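PDB 3NDN: O-succinylhomoserine sulfhydrylase from Mycobacterium tuberculosis, which probably catalyses the pyridoxal-phosphate-dependent formation of L-homocysteine from O-succinyl-L-homoserine and hydrogen sulfide in methionine biosynthesis. Local coordinates for residues E173-I185 with P307-Q321. Residues are numbered along the deposited sequence; the frame is centred on the assembly and turned at random.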
loop_
_atom_site.group_PDB
_atom_site.type_symbol
_atom_site.label_atom_id
_atom_site.label_comp_id
_atom_site.label_asym_id
_atom_site.label_seq_id
_atom_site.Cartn_x
_atom_site.Cartn_y
_atom_site.Cartn_z
ATOM N N GLU A 173 6.188 -29.153 -17.460
ATOM C CA GLU A 173 6.851 -27.851 -17.686
ATOM C C GLU A 173 7.815 -27.989 -18.867
ATOM O O GLU A 173 8.424 -29.053 -19.040
ATOM C CB GLU A 173 7.697 -27.433 -16.473
ATOM C CG GLU A 173 6.961 -27.291 -15.137
ATOM C CD GLU A 173 7.910 -27.358 -13.929
ATOM O OE1 GLU A 173 9.110 -26.996 -14.067
ATOM O OE2 GLU A 173 7.453 -27.777 -12.839
ATOM N N THR A 174 7.960 -26.923 -19.668
ATOM C CA THR A 174 8.990 -26.870 -20.729
ATOM C C THR A 174 9.415 -25.420 -21.033
ATOM O O THR A 174 8.558 -24.553 -21.176
ATOM C CB THR A 174 8.570 -27.628 -22.040
ATOM O OG1 THR A 174 9.663 -27.634 -22.973
ATOM C CG2 THR A 174 7.339 -27.000 -22.708
ATOM N N PRO A 175 10.731 -25.136 -21.043
ATOM C CA PRO A 175 11.868 -25.995 -20.651
ATOM C C PRO A 175 11.816 -26.376 -19.161
ATOM O O PRO A 175 11.092 -25.723 -18.403
ATOM C CB PRO A 175 13.091 -25.109 -20.901
ATOM C CG PRO A 175 12.626 -24.026 -21.874
ATOM C CD PRO A 175 11.180 -23.795 -21.487
ATOM N N SER A 176 12.576 -27.403 -18.760
ATOM C CA SER A 176 12.698 -27.813 -17.339
ATOM C C SER A 176 13.761 -26.985 -16.619
ATOM O O SER A 176 14.524 -26.262 -17.252
ATOM C CB SER A 176 13.005 -29.313 -17.196
ATOM O OG SER A 176 14.357 -29.623 -17.535
ATOM N N ASN A 177 13.803 -27.088 -15.296
ATOM C CA ASN A 177 14.734 -26.303 -14.494
ATOM C C ASN A 177 15.409 -27.210 -13.466
ATOM O O ASN A 177 14.726 -27.822 -12.651
ATOM C CB ASN A 177 13.972 -25.149 -13.830
ATOM C CG ASN A 177 14.745 -24.492 -12.699
ATOM O OD1 ASN A 177 15.951 -24.252 -12.795
ATOM N ND2 ASN A 177 14.039 -24.186 -11.614
ATOM N N PRO A 178 16.757 -27.268 -13.462
ATOM C CA PRO A 178 17.722 -26.405 -14.145
ATOM C C PRO A 178 18.342 -26.911 -15.446
ATOM O O PRO A 178 19.058 -26.147 -16.089
ATOM C CB PRO A 178 18.832 -26.276 -13.101
ATOM C CG PRO A 178 18.839 -27.644 -12.445
ATOM C CD PRO A 178 17.420 -28.150 -12.481
ATOM N N MET A 179 18.081 -28.158 -15.841
ATOM C CA MET A 179 18.792 -28.742 -16.997
ATOM C C MET A 179 18.253 -28.286 -18.362
ATOM O O MET A 179 18.891 -28.521 -19.391
ATOM C CB MET A 179 18.850 -30.275 -16.918
ATOM C CG MET A 179 19.549 -30.831 -15.669
ATOM S SD MET A 179 21.269 -30.298 -15.388
ATOM C CE MET A 179 22.132 -31.070 -16.745
ATOM N N GLN A 180 17.078 -27.651 -18.363
ATOM C CA GLN A 180 16.485 -27.064 -19.585
ATOM C C GLN A 180 16.195 -28.090 -20.715
ATOM O O GLN A 180 16.417 -27.816 -21.903
ATOM C CB GLN A 180 17.277 -25.817 -20.063
ATOM C CG GLN A 180 17.723 -24.869 -18.909
ATOM C CD GLN A 180 18.044 -23.418 -19.321
ATOM O OE1 GLN A 180 17.574 -22.924 -20.343
ATOM N NE2 GLN A 180 18.821 -22.723 -18.488
ATOM N N SER A 181 15.703 -29.264 -20.306
ATOM C CA SER A 181 15.185 -30.299 -21.206
ATOM C C SER A 181 13.801 -29.881 -21.702
ATOM O O SER A 181 13.039 -29.248 -20.950
ATOM C CB SER A 181 15.108 -31.629 -20.435
ATOM O OG SER A 181 14.463 -32.654 -21.175
ATOM N N LEU A 182 13.460 -30.226 -22.950
ATOM C CA LEU A 182 12.160 -29.839 -23.536
ATOM C C LEU A 182 11.134 -30.979 -23.684
ATOM O O LEU A 182 11.499 -32.156 -23.772
ATOM C CB LEU A 182 12.356 -29.151 -24.910
ATOM C CG LEU A 182 13.399 -28.038 -25.107
ATOM C CD1 LEU A 182 13.190 -27.330 -26.437
ATOM C CD2 LEU A 182 13.394 -27.015 -23.994
ATOM N N VAL A 183 9.850 -30.608 -23.721
ATOM C CA VAL A 183 8.748 -31.516 -24.070
ATOM C C VAL A 183 8.111 -31.018 -25.388
ATOM O O VAL A 183 7.908 -29.815 -25.555
ATOM C CB VAL A 183 7.677 -31.564 -22.941
ATOM C CG1 VAL A 183 6.499 -32.454 -23.329
ATOM C CG2 VAL A 183 8.303 -32.041 -21.618
ATOM N N ASP A 184 7.833 -31.932 -26.327
ATOM C CA ASP A 184 7.213 -31.579 -27.621
ATOM C C ASP A 184 5.708 -31.302 -27.416
ATOM O O ASP A 184 4.916 -32.245 -27.334
ATOM C CB ASP A 184 7.421 -32.735 -28.626
ATOM C CG ASP A 184 7.125 -32.349 -30.084
ATOM O OD1 ASP A 184 6.189 -31.581 -30.362
ATOM O OD2 ASP A 184 7.814 -32.877 -30.988
ATOM N N ILE A 185 5.315 -30.029 -27.340
ATOM C CA ILE A 185 3.919 -29.673 -26.951
ATOM C C ILE A 185 2.846 -30.246 -27.908
ATOM O O ILE A 185 1.907 -30.912 -27.456
ATOM C CB ILE A 185 3.725 -28.134 -26.739
ATOM C CG1 ILE A 185 4.639 -27.604 -25.627
ATOM C CG2 ILE A 185 2.248 -27.774 -26.418
ATOM C CD1 ILE A 185 4.757 -26.045 -25.607
ATOM N N PRO A 307 18.289 -22.826 -24.543
ATOM C CA PRO A 307 17.528 -23.371 -25.686
ATOM C C PRO A 307 17.802 -22.727 -27.055
ATOM O O PRO A 307 17.559 -23.372 -28.075
ATOM C CB PRO A 307 16.058 -23.111 -25.281
ATOM C CG PRO A 307 16.098 -23.054 -23.791
ATOM C CD PRO A 307 17.375 -22.284 -23.518
ATOM N N TYR A 308 18.282 -21.481 -27.080
ATOM C CA TYR A 308 18.571 -20.787 -28.346
ATOM C C TYR A 308 20.077 -20.776 -28.704
ATOM O O TYR A 308 20.519 -20.048 -29.604
ATOM C CB TYR A 308 17.939 -19.377 -28.372
ATOM C CG TYR A 308 16.668 -19.259 -29.222
ATOM C CD1 TYR A 308 16.549 -18.245 -30.173
ATOM C CD2 TYR A 308 15.620 -20.188 -29.119
ATOM C CE1 TYR A 308 15.418 -18.131 -30.978
ATOM C CE2 TYR A 308 14.459 -20.071 -29.924
ATOM C CZ TYR A 308 14.383 -19.044 -30.856
ATOM O OH TYR A 308 13.276 -18.888 -31.669
ATOM N N LEU A 309 20.847 -21.580 -27.975
ATOM C CA LEU A 309 22.229 -21.909 -28.348
ATOM C C LEU A 309 22.216 -23.123 -29.302
ATOM O O LEU A 309 21.662 -24.167 -28.948
ATOM C CB LEU A 309 23.034 -22.209 -27.074
ATOM C CG LEU A 309 24.554 -22.053 -27.025
ATOM C CD1 LEU A 309 25.004 -20.646 -27.447
ATOM C CD2 LEU A 309 25.063 -22.413 -25.621
ATOM N N PRO A 310 22.821 -23.000 -30.515
ATOM C CA PRO A 310 22.731 -24.073 -31.536
ATOM C C PRO A 310 23.209 -25.472 -31.113
ATOM O O PRO A 310 22.741 -26.476 -31.666
ATOM C CB PRO A 310 23.554 -23.521 -32.705
ATOM C CG PRO A 310 23.434 -22.027 -32.551
ATOM C CD PRO A 310 23.462 -21.787 -31.067
ATOM N N SER A 311 24.094 -25.535 -30.121
ATOM C CA SER A 311 24.545 -26.802 -29.531
ATOM C C SER A 311 23.563 -27.531 -28.590
ATOM O O SER A 311 23.857 -28.646 -28.148
ATOM C CB SER A 311 25.857 -26.573 -28.780
ATOM O OG SER A 311 25.665 -25.627 -27.750
ATOM N N HIS A 312 22.424 -26.916 -28.251
ATOM C CA HIS A 312 21.423 -27.590 -27.418
ATOM C C HIS A 312 20.929 -28.864 -28.123
ATOM O O HIS A 312 20.631 -28.820 -29.324
ATOM C CB HIS A 312 20.237 -26.649 -27.111
ATOM C CG HIS A 312 19.312 -27.157 -26.045
ATOM N ND1 HIS A 312 18.511 -28.266 -26.217
ATOM C CD2 HIS A 312 19.045 -26.694 -24.799
ATOM C CE1 HIS A 312 17.806 -28.477 -25.120
ATOM N NE2 HIS A 312 18.113 -27.537 -24.243
ATOM N N PRO A 313 20.852 -30.005 -27.392
ATOM C CA PRO A 313 20.453 -31.269 -28.045
ATOM C C PRO A 313 19.065 -31.231 -28.694
ATOM O O PRO A 313 18.796 -32.024 -29.603
ATOM C CB PRO A 313 20.489 -32.315 -26.912
ATOM C CG PRO A 313 20.878 -31.614 -25.682
ATOM C CD PRO A 313 21.275 -30.199 -25.993
ATOM N N GLN A 314 18.200 -30.328 -28.228
ATOM C CA GLN A 314 16.845 -30.173 -28.772
ATOM C C GLN A 314 16.632 -28.808 -29.448
ATOM O O GLN A 314 15.522 -28.251 -29.423
ATOM C CB GLN A 314 15.796 -30.387 -27.674
ATOM C CG GLN A 314 15.700 -31.830 -27.163
ATOM C CD GLN A 314 14.913 -31.940 -25.870
ATOM O OE1 GLN A 314 15.322 -31.419 -24.829
ATOM N NE2 GLN A 314 13.774 -32.612 -25.933
ATOM N N TYR A 315 17.690 -28.278 -30.055
ATOM C CA TYR A 315 17.646 -26.949 -30.692
ATOM C C TYR A 315 16.545 -26.787 -31.749
ATOM O O TYR A 315 15.868 -25.749 -31.791
ATOM C CB TYR A 315 19.005 -26.608 -31.301
ATOM C CG TYR A 315 19.093 -25.251 -31.972
ATOM C CD1 TYR A 315 19.031 -24.068 -31.225
ATOM C CD2 TYR A 315 19.254 -25.151 -33.363
ATOM C CE1 TYR A 315 19.114 -22.814 -31.849
ATOM C CE2 TYR A 315 19.344 -23.903 -33.998
ATOM C CZ TYR A 315 19.276 -22.746 -33.232
ATOM O OH TYR A 315 19.378 -21.528 -33.855
ATOM N N ASP A 316 16.380 -27.789 -32.613
ATOM C CA ASP A 316 15.357 -27.702 -33.658
ATOM C C ASP A 316 13.941 -27.601 -33.071
ATOM O O ASP A 316 13.115 -26.861 -33.599
ATOM C CB ASP A 316 15.459 -28.857 -34.665
ATOM C CG ASP A 316 16.676 -28.732 -35.597
ATOM O OD1 ASP A 316 17.269 -27.629 -35.724
ATOM O OD2 ASP A 316 17.034 -29.752 -36.224
ATOM N N LEU A 317 13.676 -28.341 -31.989
ATOM C CA LEU A 317 12.390 -28.259 -31.279
ATOM C C LEU A 317 12.188 -26.899 -30.596
ATOM O O LEU A 317 11.087 -26.346 -30.624
ATOM C CB LEU A 317 12.240 -29.407 -30.260
ATOM C CG LEU A 317 11.019 -29.349 -29.320
ATOM C CD1 LEU A 317 9.695 -29.352 -30.099
ATOM C CD2 LEU A 317 11.047 -30.484 -28.289
ATOM N N ALA A 318 13.241 -26.371 -29.979
ATOM C CA ALA A 318 13.201 -25.016 -29.390
ATOM C C ALA A 318 12.808 -23.949 -30.424
ATOM O O ALA A 318 11.963 -23.072 -30.143
ATOM C CB ALA A 318 14.537 -24.672 -28.744
ATOM N N LYS A 319 13.385 -24.047 -31.622
ATOM C CA LYS A 319 13.077 -23.102 -32.722
ATOM C C LYS A 319 11.649 -23.270 -33.263
ATOM O O LYS A 319 11.060 -22.305 -33.750
ATOM C CB LYS A 319 14.097 -23.205 -33.874
ATOM C CG LYS A 319 15.544 -22.759 -33.538
ATOM C CD LYS A 319 15.719 -21.236 -33.394
ATOM C CE LYS A 319 15.782 -20.517 -34.738
ATOM N NZ LYS A 319 16.022 -19.052 -34.562
ATOM N N ARG A 320 11.104 -24.484 -33.160
ATOM C CA ARG A 320 9.739 -24.797 -33.601
ATOM C C ARG A 320 8.662 -24.189 -32.690
ATOM O O ARG A 320 7.659 -23.689 -33.181
ATOM C CB ARG A 320 9.507 -26.319 -33.654
ATOM C CG ARG A 320 9.839 -26.995 -34.950
ATOM C CD ARG A 320 8.942 -28.229 -35.213
ATOM N NE ARG A 320 8.971 -29.276 -34.182
ATOM C CZ ARG A 320 9.957 -30.162 -34.011
ATOM N NH1 ARG A 320 11.047 -30.125 -34.771
ATOM N NH2 ARG A 320 9.865 -31.084 -33.062
ATOM N N GLN A 321 8.863 -24.239 -31.372
ATOM C CA GLN A 321 7.796 -23.856 -30.420
ATOM C C GLN A 321 8.067 -22.622 -29.524
ATOM O O GLN A 321 7.152 -22.156 -28.825
ATOM C CB GLN A 321 7.345 -25.065 -29.572
ATOM C CG GLN A 321 8.329 -25.555 -28.508
ATOM C CD GLN A 321 7.861 -26.833 -27.798
ATOM O OE1 GLN A 321 7.017 -27.573 -28.309
ATOM N NE2 GLN A 321 8.421 -27.096 -26.620
HETATM O O HOH W 1 9.922 -25.351 -24.605
HETATM O O HOH W 2 5.292 -28.279 -30.359
HETATM O O HOH W 3 6.350 -29.800 -32.317
#
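Gln-314 and Gln-321 illustrate how side-chain amides can do for an irregular loop what a neighbouring strand does for a sheet edge. Gln-314 runs antiparallel to the side chain of Leu-182 and serves that residue's backbone twice: its OE1 accepts from Leu-182 N at 2.9 Å, nearly straight, while its NE2 reaches Leu-182 O at 3.2 Å from above the carbonyl plane. Gln-321 uses a variant, spanning Asp-184: NE2 donates to Val-183 O at 3.0 Å and OE1 takes Ile-185 N on a lone pair, close to the Ile-185 side chain. At the other end the His-312 ring donates in its own plane from NE2 to Gln-180 O (2.9 Å); Gln-314 N donates to ND1, and the two in-plane bonds hold the ring's rotation. Near this end Gln-180 OE1 faces Pro-307 CD at 3.2 Å, buried without a hydrogen-bond partner.

Between the two amides the packing is close. Leu-182 sends CD1 to Ala-318 CB (3.8 Å) and lays CB against CD2 of Leu-317, whose other methyl meets the Asp-184 carboxylate.

The solvent side is looser: Asp-184 OD2 and Arg-320 NH2 form a salt bridge whose hydrogen bond, at 3.4 Å, is long and weak. One water bridges Asp-184 OD1 and Arg-320 NE; another, held by Gln-321 OE1, reaches OD1 only weakly.

The contact joins the two domains of this fold-type I enzyme, pinning the loop from strand 169-173 of the large domain's seven-stranded sheet into helix 185-194 to helix 315-321 and the turns following strand 301-305, an outer strand of the C-terminal domain's five-stranded sheet.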